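Local coordinates for DUF3256 domain-containing protein (Porphyromonas gingivalis W83, PDB 2P3P) that is of unknown function but can bind magnesium and is probably anchored in a membrane, at residues 115-119 / 120-124; 124-128 / 129-133; 144-147 / 148-152. All coordinates share one frame; numbering follows the deposited sequence.

Contact 1 of 3, residues 115-119 / 120-124; sequences KPLKT and DRFWQ
Phe122 reaches back over the turn to Leu117, which it meets with the far part of its ring. At the root, CB lies 3.8 Å from Thr119 O. Next, CD2 comes within 3.6 Å of Lys118 O, at an oblique angle to the ring. Then CE2 meets Leu117 CB at 4.0 Å, and this carbon sits at the edge of the ring, near its plane. At the tip, CZ meets Leu117 CD1 at 4.0 Å. CG of Phe122 is anti to its own carbonyl carbon (chi1 -52°), which sends the ring back toward Leu117. Arg121 CD lies over one face, offset toward the rim.

The backbone makes a tight turn straight after the short edge strand 116-117 of the seven-stranded antiparallel sheet. Thr119 O holds the turn by accepting two bonds. One comes from Phe122 N at 2.9 Å, from above the carbonyl plane. The other comes from Trp123 N at 3.0 Å, nearly along the C=O axis, although its N-H...O angle is only 137°. The first closes an i to i+3 turn and the second an i to i+4 turn.

Thr119 and Trp123 lie side by side and point the same way. Thr119 CG2 meets Trp123 CD1 at 3.9 Å, at the edge of the indole. The threonine hydroxyl is turned to Ile107 O on strand 104-111. Trp123 NE1 bonds Gln125 OE1, and its ring meets Tyr195 edge-to-face. Phe122 stacks with Phe109, on strand 104-111 beside the turn.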
loop_
_atom_site.group_PDB
_atom_site.type_symbol
_atom_site.label_atom_id
_atom_site.label_comp_id
_atom_site.label_asym_id
_atom_site.label_seq_id
_atom_site.Cartn_x
_atom_site.Cartn_y
_atom_site.Cartn_z
ATOM N N LYS A 115 1.650 7.009 -16.712
ATOM C CA LYS A 115 1.145 8.375 -16.586
ATOM C C LYS A 115 0.457 8.417 -15.244
ATOM O O LYS A 115 -0.400 7.588 -15.002
ATOM C CB LYS A 115 0.155 8.693 -17.723
ATOM C CG LYS A 115 -0.404 10.110 -17.753
ATOM C CD LYS A 115 -1.490 10.227 -18.861
ATOM C CE LYS A 115 -1.901 11.644 -19.133
ATOM N NZ LYS A 115 -2.788 12.140 -18.077
ATOM N N PRO A 116 0.845 9.352 -14.356
ATOM C CA PRO A 116 0.201 9.433 -13.045
ATOM C C PRO A 116 -1.254 9.910 -13.098
ATOM O O PRO A 116 -1.599 10.826 -13.855
ATOM C CB PRO A 116 1.074 10.426 -12.273
ATOM C CG PRO A 116 1.774 11.191 -13.293
ATOM C CD PRO A 116 1.925 10.346 -14.484
ATOM N N LEU A 117 -2.085 9.253 -12.302
ATOM C CA LEU A 117 -3.480 9.582 -12.232
ATOM C C LEU A 117 -3.762 10.186 -10.868
ATOM O O LEU A 117 -3.000 10.014 -9.935
ATOM C CB LEU A 117 -4.323 8.380 -12.551
ATOM C CG LEU A 117 -4.096 7.733 -13.932
ATOM C CD1 LEU A 117 -4.857 6.382 -14.041
ATOM C CD2 LEU A 117 -4.497 8.699 -15.071
ATOM N N LYS A 118 -4.844 10.944 -10.772
ATOM C CA LYS A 118 -5.217 11.526 -9.494
ATOM C C LYS A 118 -5.842 10.396 -8.682
ATOM O O LYS A 118 -6.780 9.742 -9.124
ATOM C CB LYS A 118 -6.157 12.726 -9.648
ATOM C CG LYS A 118 -7.654 12.447 -9.473
ATOM C CD LYS A 118 -8.481 13.733 -9.479
ATOM C CE LYS A 118 -9.977 13.422 -9.480
ATOM N NZ LYS A 118 -10.785 14.338 -8.596
ATOM N N THR A 119 -5.272 10.147 -7.514
ATOM C CA THR A 119 -5.773 9.127 -6.601
ATOM C C THR A 119 -7.252 9.300 -6.164
ATOM O O THR A 119 -7.934 8.303 -6.061
ATOM C CB THR A 119 -4.808 8.990 -5.373
ATOM O OG1 THR A 119 -3.491 8.617 -5.826
ATOM C CG2 THR A 119 -5.282 7.923 -4.371
ATOM N N ASP A 120 -7.760 10.537 -5.991
ATOM C CA ASP A 120 -9.121 10.771 -5.394
ATOM C C ASP A 120 -10.197 10.062 -6.192
ATOM O O ASP A 120 -11.301 9.789 -5.711
ATOM C CB ASP A 120 -9.598 12.252 -5.409
ATOM C CG ASP A 120 -8.493 13.283 -5.272
ATOM O OD1 ASP A 120 -7.303 13.009 -5.579
ATOM O OD2 ASP A 120 -8.858 14.422 -4.883
ATOM N N ARG A 121 -9.913 9.876 -7.466
ATOM C CA ARG A 121 -10.890 9.304 -8.353
ATOM C C ARG A 121 -11.192 7.839 -7.986
ATOM O O ARG A 121 -12.321 7.353 -8.153
ATOM C CB ARG A 121 -10.339 9.366 -9.768
ATOM C CG ARG A 121 -11.394 9.230 -10.789
ATOM C CD ARG A 121 -10.845 8.620 -12.060
ATOM N NE ARG A 121 -11.959 8.019 -12.772
ATOM C CZ ARG A 121 -12.106 7.988 -14.084
ATOM N NH1 ARG A 121 -11.209 8.544 -14.884
ATOM N NH2 ARG A 121 -13.178 7.409 -14.583
ATOM N N PHE A 122 -10.159 7.145 -7.515
ATOM C CA PHE A 122 -10.212 5.722 -7.244
ATOM C C PHE A 122 -10.268 5.350 -5.773
ATOM O O PHE A 122 -10.610 4.212 -5.406
ATOM C CB PHE A 122 -8.936 5.089 -7.829
ATOM C CG PHE A 122 -8.701 5.433 -9.245
ATOM C CD1 PHE A 122 -9.473 4.878 -10.222
ATOM C CD2 PHE A 122 -7.717 6.335 -9.605
ATOM C CE1 PHE A 122 -9.250 5.172 -11.582
ATOM C CE2 PHE A 122 -7.489 6.629 -10.934
ATOM C CZ PHE A 122 -8.260 6.048 -11.919
ATOM N N TRP A 123 -9.866 6.269 -4.922
ATOM C CA TRP A 123 -9.691 5.968 -3.517
ATOM C C TRP A 123 -9.900 7.213 -2.660
ATOM O O TRP A 123 -9.337 8.276 -2.942
ATOM C CB TRP A 123 -8.279 5.428 -3.290
ATOM C CG TRP A 123 -7.836 5.426 -1.845
ATOM C CD1 TRP A 123 -6.972 6.292 -1.250
ATOM C CD2 TRP A 123 -8.247 4.510 -0.840
ATOM N NE1 TRP A 123 -6.834 5.983 0.100
ATOM C CE2 TRP A 123 -7.606 4.893 0.374
ATOM C CE3 TRP A 123 -9.115 3.412 -0.830
ATOM C CZ2 TRP A 123 -7.785 4.196 1.565
ATOM C CZ3 TRP A 123 -9.263 2.707 0.336
ATOM C CH2 TRP A 123 -8.611 3.109 1.524
ATOM N N GLN A 124 -10.737 7.090 -1.639
ATOM C CA GLN A 124 -10.920 8.142 -0.648
ATOM C C GLN A 124 -10.381 7.645 0.696
ATOM O O GLN A 124 -10.938 6.724 1.279
ATOM C CB GLN A 124 -12.408 8.519 -0.480
ATOM C CG GLN A 124 -12.692 9.560 0.557
ATOM C CD GLN A 124 -14.190 9.975 0.635
ATOM O OE1 GLN A 124 -14.989 9.734 -0.307
ATOM N NE2 GLN A 124 -14.556 10.642 1.727
#

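Contact 2 of 3, residues 124-128 / 129-133; sequences QQPRI and EDFFL
Arg127 and Glu129 are laid side by side by two torsions. Glu129 CG sits between its backbone N and carbonyl carbon (chi1 69°), and the chain is extended from there. Arg127 bends at chi3 (49°). Its guanidinium and the carboxylate then stack with their planes 14° apart. Glu129 OE2 lies over the centre of the guanidinium, 3.5 Å from Arg127 NE. No N-H points at this oxygen, so the salt bridge rests on charge alone. A water at the guanidinium edge accepts from Arg127 NE and from Glu129 N.

Asp130 folds back on the start of the turn. Its OD2 accepts from Arg127 N at 3.0 Å, met from above the carboxylate plane. In return Asp130 N bonds Arg127 O at 3.1 Å. Phe131 N bonds Ile128 O at 3.0 Å. These i to i+3 backbone bonds mark a short 3-10 turn, with the aspartate side chain holding the backbone N of Arg127, the residue just before the turn.

The apolar side is built on Phe131. Pro126 CG meets Phe131 CE2 at 4.1 Å, and Ile128 CD1 meets Phe131 CD2 at 4.1 Å, the isoleucine crossing at about a right angle. Ile128 O lies in the plane of the Phe131 ring, at its edge. Strands 155-159, 165-170 and 193-197 pack on this side through Met155, Gln170 and Leu193.

Glu129 OE1 also forms a salt bridge with Arg138. Two arginines beside one carboxylate would be expected to keep it ionised. Because the carboxylate lies over the guanidinium face, the N-H of Arg127 NE is directed to the water instead.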
loop_
_atom_site.group_PDB
_atom_site.type_symbol
_atom_site.label_atom_id
_atom_site.label_comp_id
_atom_site.label_asym_id
_atom_site.label_seq_id
_atom_site.Cartn_x
_atom_site.Cartn_y
_atom_site.Cartn_z
ATOM N N GLN A 124 -10.737 7.090 -1.639
ATOM C CA GLN A 124 -10.920 8.142 -0.648
ATOM C C GLN A 124 -10.381 7.645 0.696
ATOM O O GLN A 124 -10.938 6.724 1.279
ATOM C CB GLN A 124 -12.408 8.519 -0.480
ATOM C CG GLN A 124 -12.692 9.560 0.557
ATOM C CD GLN A 124 -14.190 9.975 0.635
ATOM O OE1 GLN A 124 -14.989 9.734 -0.307
ATOM N NE2 GLN A 124 -14.556 10.642 1.727
ATOM N N GLN A 125 -9.368 8.304 1.229
ATOM C CA GLN A 125 -8.783 7.878 2.510
ATOM C C GLN A 125 -9.853 7.976 3.621
ATOM O O GLN A 125 -10.511 8.995 3.752
ATOM C CB GLN A 125 -7.591 8.777 2.881
ATOM C CG GLN A 125 -6.788 8.360 4.096
ATOM C CD GLN A 125 -5.801 7.225 3.822
ATOM O OE1 GLN A 125 -5.981 6.472 2.897
ATOM N NE2 GLN A 125 -4.786 7.086 4.660
ATOM N N PRO A 126 -10.059 6.900 4.385
ATOM C CA PRO A 126 -11.012 7.035 5.490
ATOM C C PRO A 126 -10.541 8.021 6.550
ATOM O O PRO A 126 -9.342 8.311 6.607
ATOM C CB PRO A 126 -11.099 5.625 6.075
ATOM C CG PRO A 126 -9.927 4.886 5.598
ATOM C CD PRO A 126 -9.452 5.555 4.312
ATOM N N ARG A 127 -11.506 8.595 7.277
ATOM C CA ARG A 127 -11.254 9.434 8.451
ATOM C C ARG A 127 -10.972 8.530 9.627
ATOM O O ARG A 127 -11.398 7.363 9.640
ATOM C CB ARG A 127 -12.463 10.320 8.791
ATOM C CG ARG A 127 -12.829 11.333 7.711
ATOM C CD ARG A 127 -14.137 12.078 7.998
ATOM N NE ARG A 127 -14.190 12.622 9.357
ATOM C CZ ARG A 127 -14.992 13.602 9.764
ATOM N NH1 ARG A 127 -14.944 13.994 11.023
ATOM N NH2 ARG A 127 -15.821 14.206 8.919
ATOM N N ILE A 128 -10.307 9.070 10.644
ATOM C CA ILE A 128 -10.007 8.237 11.799
ATOM C C ILE A 128 -11.318 7.769 12.461
ATOM O O ILE A 128 -11.348 6.715 13.106
ATOM C CB ILE A 128 -9.066 8.939 12.810
ATOM C CG1 ILE A 128 -8.509 7.945 13.829
ATOM C CG2 ILE A 128 -9.799 10.102 13.553
ATOM C CD1 ILE A 128 -7.721 6.772 13.251
ATOM N N GLU A 129 -12.416 8.528 12.314
ATOM C CA GLU A 129 -13.659 8.155 12.985
ATOM C C GLU A 129 -14.257 6.873 12.440
ATOM O O GLU A 129 -15.065 6.220 13.127
ATOM C CB GLU A 129 -14.723 9.288 12.969
ATOM C CG GLU A 129 -15.323 9.618 11.580
ATOM C CD GLU A 129 -16.516 10.568 11.636
ATOM O OE1 GLU A 129 -16.974 10.976 12.755
ATOM O OE2 GLU A 129 -17.019 10.895 10.539
ATOM N N ASP A 130 -13.887 6.543 11.201
ATOM C CA ASP A 130 -14.265 5.257 10.599
ATOM C C ASP A 130 -13.766 4.038 11.372
ATOM O O ASP A 130 -14.259 2.928 11.139
ATOM C CB ASP A 130 -13.823 5.204 9.148
ATOM C CG ASP A 130 -14.492 6.285 8.315
ATOM O OD1 ASP A 130 -15.644 6.660 8.618
ATOM O OD2 ASP A 130 -13.858 6.749 7.366
ATOM N N PHE A 131 -12.817 4.250 12.280
ATOM C CA PHE A 131 -12.191 3.166 13.035
ATOM C C PHE A 131 -12.720 3.179 14.475
ATOM O O PHE A 131 -12.216 2.447 15.358
ATOM C CB PHE A 131 -10.662 3.332 13.037
ATOM C CG PHE A 131 -10.028 3.161 11.700
ATOM C CD1 PHE A 131 -9.609 1.897 11.267
ATOM C CD2 PHE A 131 -9.878 4.235 10.840
ATOM C CE1 PHE A 131 -9.038 1.718 10.025
ATOM C CE2 PHE A 131 -9.318 4.049 9.577
ATOM C CZ PHE A 131 -8.897 2.775 9.184
ATOM N N PHE A 132 -13.763 3.983 14.713
ATOM C CA PHE A 132 -14.316 4.045 16.058
ATOM C C PHE A 132 -15.254 2.871 16.333
ATOM O O PHE A 132 -15.984 2.402 15.442
ATOM C CB PHE A 132 -15.067 5.366 16.308
ATOM C CG PHE A 132 -14.194 6.599 16.390
ATOM C CD1 PHE A 132 -12.780 6.549 16.340
ATOM C CD2 PHE A 132 -14.805 7.826 16.528
ATOM C CE1 PHE A 132 -12.031 7.712 16.414
ATOM C CE2 PHE A 132 -14.066 9.001 16.593
ATOM C CZ PHE A 132 -12.682 8.945 16.541
ATOM N N LEU A 133 -15.246 2.407 17.587
ATOM C CA LEU A 133 -16.178 1.390 18.075
ATOM C C LEU A 133 -17.584 1.953 18.156
ATOM O O LEU A 133 -17.773 3.188 18.108
ATOM C CB LEU A 133 -15.770 0.937 19.491
ATOM C CG LEU A 133 -14.536 0.069 19.521
ATOM C CD1 LEU A 133 -14.012 -0.063 20.950
ATOM C CD2 LEU A 133 -14.823 -1.278 18.844
HETATM O O HOH W 1 -12.458 11.690 11.968
#

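Contact 3 of 3, residues 144-147 / 148-152; sequences QAIY and ASLTP
Ile146 and Leu150 make the apolar part of this contact, near the C-terminal part of helix 141-146. Ile146 CG2 meets Leu150 CD2 at 3.9 Å, and the two side chains cross at about a right angle. Ile146 CG2 is anti to its backbone N, next to the carbonyl carbon, on the side where the chain continues to Leu150. A looser touch joins Tyr147 CD1 and Leu150 CD1 at 4.5 Å.

Direct backbone bonds come next. Ser149 N donates to Ile146 O at 2.7 Å, and Leu150 N to Tyr147 O at 3.0 Å. Both are i to i+3 bonds, and residues 148-150 keep helical backbone angles.

Two waters add bridges. One donates to Gln144 O and accepts from Ala148 N at 2.8 Å. The other donates to Tyr147 O and lies over the centre of the tyrosine ring; in the conformer modelled here it also meets Thr151 OG1.

Ser149 belongs to a magnesium site known for this protein, but no magnesium is bound to this chain. It touches Leu176 and Glu180. Ile146 packs on Leu183 and Ala184 of helix 181-184, and the chain passes a cis peptide before Pro152 on its way to strand 155-159.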
loop_
_atom_site.group_PDB
_atom_site.type_symbol
_atom_site.label_atom_id
_atom_site.label_comp_id
_atom_site.label_asym_id
_atom_site.label_seq_id
_atom_site.Cartn_x
_atom_site.Cartn_y
_atom_site.Cartn_z
ATOM N N GLN A 144 -11.816 13.023 24.764
ATOM C CA GLN A 144 -11.200 14.336 24.916
ATOM C C GLN A 144 -9.718 14.269 25.317
ATOM O O GLN A 144 -8.898 15.081 24.816
ATOM C CB GLN A 144 -12.049 15.232 25.878
ATOM C CG GLN A 144 -13.347 15.666 25.182
ATOM C CD GLN A 144 -14.441 16.304 26.093
ATOM O OE1 GLN A 144 -14.431 16.174 27.324
ATOM N NE2 GLN A 144 -15.399 17.004 25.451
ATOM N N ALA A 145 -9.360 13.276 26.125
ATOM C CA ALA A 145 -7.984 13.076 26.543
ATOM C C ALA A 145 -7.093 12.567 25.389
ATOM O O ALA A 145 -5.912 12.914 25.311
ATOM C CB ALA A 145 -7.924 12.118 27.758
ATOM N N ILE A 146 -7.640 11.742 24.494
ATOM C CA ILE A 146 -6.854 11.126 23.400
ATOM C C ILE A 146 -6.944 11.941 22.090
ATOM O O ILE A 146 -6.086 11.799 21.234
ATOM C CB ILE A 146 -7.379 9.703 23.079
ATOM C CG1 ILE A 146 -7.236 8.776 24.287
ATOM C CG2 ILE A 146 -6.719 9.098 21.767
ATOM C CD1 ILE A 146 -5.878 8.862 25.006
ATOM N N TYR A 147 -7.945 12.815 21.976
ATOM C CA TYR A 147 -8.287 13.502 20.734
ATOM C C TYR A 147 -7.061 14.026 19.977
ATOM O O TYR A 147 -6.872 13.751 18.803
ATOM C CB TYR A 147 -9.204 14.704 21.011
ATOM C CG TYR A 147 -9.539 15.448 19.760
ATOM C CD1 TYR A 147 -10.386 14.873 18.823
ATOM C CD2 TYR A 147 -8.965 16.688 19.460
ATOM C CE1 TYR A 147 -10.703 15.510 17.646
ATOM C CE2 TYR A 147 -9.286 17.344 18.264
ATOM C CZ TYR A 147 -10.158 16.731 17.363
ATOM O OH TYR A 147 -10.510 17.314 16.165
ATOM N N ALA A 148 -6.242 14.806 20.653
ATOM C CA ALA A 148 -5.075 15.416 19.997
ATOM C C ALA A 148 -4.020 14.375 19.556
ATOM O O ALA A 148 -3.178 14.679 18.679
ATOM C CB ALA A 148 -4.470 16.481 20.878
ATOM N N SER A 149 -4.076 13.160 20.114
ATOM C CA SER A 149 -3.170 12.106 19.708
ATOM C C SER A 149 -3.673 11.295 18.486
ATOM O O SER A 149 -2.953 10.426 17.964
ATOM C CB SER A 149 -2.840 11.198 20.882
ATOM O OG SER A 149 -2.003 11.876 21.796
ATOM N N LEU A 150 -4.894 11.579 18.034
ATOM C CA LEU A 150 -5.535 10.837 16.951
ATOM C C LEU A 150 -5.012 11.286 15.585
ATOM O O LEU A 150 -5.216 10.589 14.604
ATOM C CB LEU A 150 -7.073 11.018 17.018
ATOM C CG LEU A 150 -7.826 10.262 18.125
ATOM C CD1 LEU A 150 -9.310 10.614 18.071
ATOM C CD2 LEU A 150 -7.629 8.746 18.034
ATOM N N THR A 151 -4.329 12.430 15.554
ATOM C CA THR A 151 -3.774 13.007 14.320
ATOM C C THR A 151 -2.301 13.334 14.586
ATOM O O THR A 151 -2.004 13.999 15.576
ATOM C CB THR A 151 -4.561 14.282 13.944
ATOM O OG1 THR A 151 -5.938 13.952 13.701
ATOM C CG2 THR A 151 -3.971 14.947 12.713
ATOM N N PRO A 152 -1.362 12.928 13.705
ATOM C CA PRO A 152 -1.530 12.353 12.355
ATOM C C PRO A 152 -2.156 10.972 12.389
ATOM O O PRO A 152 -1.805 10.143 13.215
ATOM C CB PRO A 152 -0.094 12.315 11.794
ATOM C CG PRO A 152 0.634 13.297 12.592
ATOM C CD PRO A 152 0.066 13.199 13.963
HETATM O O HOH W 2 -6.494 15.657 23.354
HETATM O O HOH W 3 -7.088 15.060 16.290
#

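From the N-terminal side, contact 1 comes first. It closes the turn that takes the chain off the edge of the seven-stranded sheet. Contact 2 shares Gln124 with it and closes the next turn, against the four-stranded sheet. A loop then leads to helix 141-146, and contact 3 closes the turns at its far end before strand 155-159. The three follow in series, and none encloses or crosses another. Contacts 1 and 3 stay apart, with nearest atoms about 14 Å away. Contacts 2 and 3 touch: Phe132 CZ packs on Leu150 CD1 at 4.1 Å. The stretch thus links the large sheet, the small sheet and the part holding helices 141-146 and 181-184.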